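Local coordinates for protein NADH-rubredoxin oxidoreductase (Clostridium acetobutylicum, PDB 3KLJ) that catalyses the NADH-dependent reduction of rubredoxin through a bound FAD, as part of an electron transfer chain that scavenges dioxygen in an obligate anaerobe, at residues Leu137-Lys140 against Asp141-Asn145. Numbering follows the deposited sequence.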
loop_
_atom_site.group_PDB
_atom_site.type_symbol
_atom_site.label_atom_id
_atom_site.label_comp_id
_atom_site.label_asym_id
_atom_site.label_seq_id
_atom_site.Cartn_x
_atom_site.Cartn_y
_atom_site.Cartn_z
ATOM N N LEU A 137 -2.091 -6.920 16.488
ATOM C CA LEU A 137 -2.232 -7.477 17.840
ATOM C C LEU A 137 -0.964 -8.185 18.309
ATOM O O LEU A 137 -0.521 -7.976 19.436
ATOM C CB LEU A 137 -3.426 -8.440 17.916
ATOM C CG LEU A 137 -4.857 -7.896 17.852
ATOM C CD1 LEU A 137 -5.840 -9.016 18.163
ATOM C CD2 LEU A 137 -5.065 -6.734 18.820
ATOM N N LYS A 138 -0.394 -9.027 17.447
ATOM C CA LYS A 138 0.865 -9.717 17.743
ATOM C C LYS A 138 1.990 -8.714 18.047
ATOM O O LYS A 138 2.767 -8.904 18.991
ATOM C CB LYS A 138 1.265 -10.644 16.588
ATOM C CG LYS A 138 0.443 -11.926 16.487
ATOM C CD LYS A 138 0.922 -12.791 15.322
ATOM C CE LYS A 138 -0.177 -13.718 14.810
ATOM N NZ LYS A 138 -0.537 -14.802 15.782
ATOM N N ILE A 139 2.076 -7.655 17.247
ATOM C CA ILE A 139 3.039 -6.582 17.510
ATOM C C ILE A 139 2.737 -5.865 18.828
ATOM O O ILE A 139 3.649 -5.624 19.617
ATOM C CB ILE A 139 3.129 -5.559 16.339
ATOM C CG1 ILE A 139 3.719 -6.236 15.098
ATOM C CG2 ILE A 139 3.997 -4.381 16.747
ATOM C CD1 ILE A 139 3.250 -5.652 13.778
ATOM N N LYS A 140 1.467 -5.527 19.060
ATOM C CA LYS A 140 1.058 -4.874 20.312
ATOM C C LYS A 140 1.621 -5.606 21.521
ATOM O O LYS A 140 2.230 -4.995 22.396
ATOM C CB LYS A 140 -0.469 -4.811 20.432
ATOM C CG LYS A 140 -1.128 -3.641 19.707
ATOM C CD LYS A 140 -2.530 -3.396 20.261
ATOM C CE LYS A 140 -2.479 -2.579 21.534
ATOM N NZ LYS A 140 -3.767 -2.627 22.275
ATOM N N ASP A 141 1.433 -6.925 21.537
ATOM C CA ASP A 141 1.777 -7.755 22.689
ATOM C C ASP A 141 3.266 -7.995 22.865
ATOM O O ASP A 141 3.748 -8.018 23.996
ATOM C CB ASP A 141 1.024 -9.084 22.640
ATOM C CG ASP A 141 -0.445 -8.927 22.974
ATOM O OD1 ASP A 141 -1.139 -8.185 22.246
ATOM O OD2 ASP A 141 -0.900 -9.536 23.967
ATOM N N GLU A 142 3.996 -8.175 21.765
ATOM C CA GLU A 142 5.442 -8.358 21.871
ATOM C C GLU A 142 6.126 -7.090 22.372
ATOM O O GLU A 142 7.067 -7.166 23.161
ATOM C CB GLU A 142 6.067 -8.840 20.562
ATOM C CG GLU A 142 6.400 -10.327 20.512
ATOM C CD GLU A 142 7.445 -10.765 21.535
ATOM O OE1 GLU A 142 8.629 -10.937 21.170
ATOM O OE2 GLU A 142 7.079 -10.934 22.708
ATOM N N CYS A 143 5.632 -5.935 21.924
ATOM C CA CYS A 143 6.140 -4.632 22.368
ATOM C C CYS A 143 5.995 -4.440 23.879
ATOM O O CYS A 143 6.912 -3.936 24.524
ATOM C CB CYS A 143 5.470 -3.480 21.607
ATOM S SG CYS A 143 5.948 -3.380 19.864
ATOM N N LYS A 144 4.856 -4.847 24.437
ATOM C CA LYS A 144 4.669 -4.846 25.899
ATOM C C LYS A 144 5.571 -5.881 26.573
ATOM O O LYS A 144 6.121 -5.632 27.642
ATOM C CB LYS A 144 3.208 -5.130 26.278
ATOM C CG LYS A 144 2.182 -4.130 25.738
ATOM C CD LYS A 144 0.848 -4.285 26.471
ATOM C CE LYS A 144 -0.325 -3.765 25.649
ATOM N NZ LYS A 144 -0.744 -4.758 24.625
ATOM N N ASN A 145 5.707 -7.038 25.927
ATOM C CA ASN A 145 6.479 -8.178 26.438
ATOM C C ASN A 145 7.999 -7.927 26.422
ATOM O O ASN A 145 8.684 -8.165 27.417
ATOM C CB ASN A 145 6.095 -9.430 25.627
ATOM C CG ASN A 145 6.788 -10.703 26.094
ATOM O OD1 ASN A 145 7.185 -11.527 25.268
ATOM N ND2 ASN A 145 6.907 -10.891 27.407
#
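Cys143 lays its sulfur alongside the CG2 methyl branch of Ile139 one helical turn earlier, with SG 3.8 Å from CG2. The thiol is anti to its own carbonyl carbon (chi1 -70°), which folds it back along the helix, while CG2 of Ile139 is anti to the backbone N and extends to meet it. Both side chains are buried: Ile139 also packs on Phe128, Leu130 and Ile224, and Cys143 on Cys222 and Thr170. Cys143 and Cys222 are known to form a disulfide, but they are not bonded in this structure. Beneath the sulfur, Cys143 N donates to Ile139 O at 3.1 Å, a nearly straight bond (165°).

On another flank Lys140 and Lys144 run side by side and point the same way, their NZ atoms 4.4 Å apart. Lys144, bent at its last torsion (chi4 80°), curls back until its NZ is 3.7 Å from Lys140 O, and Lys140 NZ is hydrogen-bonded to Asn58 OD1, which may ease the like-charge proximity. Asp141 N donates to Leu137 O at 3.1 Å.

Such i to i+4 contacts mark an alpha-helix; helix 133-146 sets its buried Ile139 and Cys143 against strands 127-128 and 222-225 of the parallel sheet in the Rossmann-type NADH-binding domain, while Lys140, Asp141 and Lys144 line its more exposed flank.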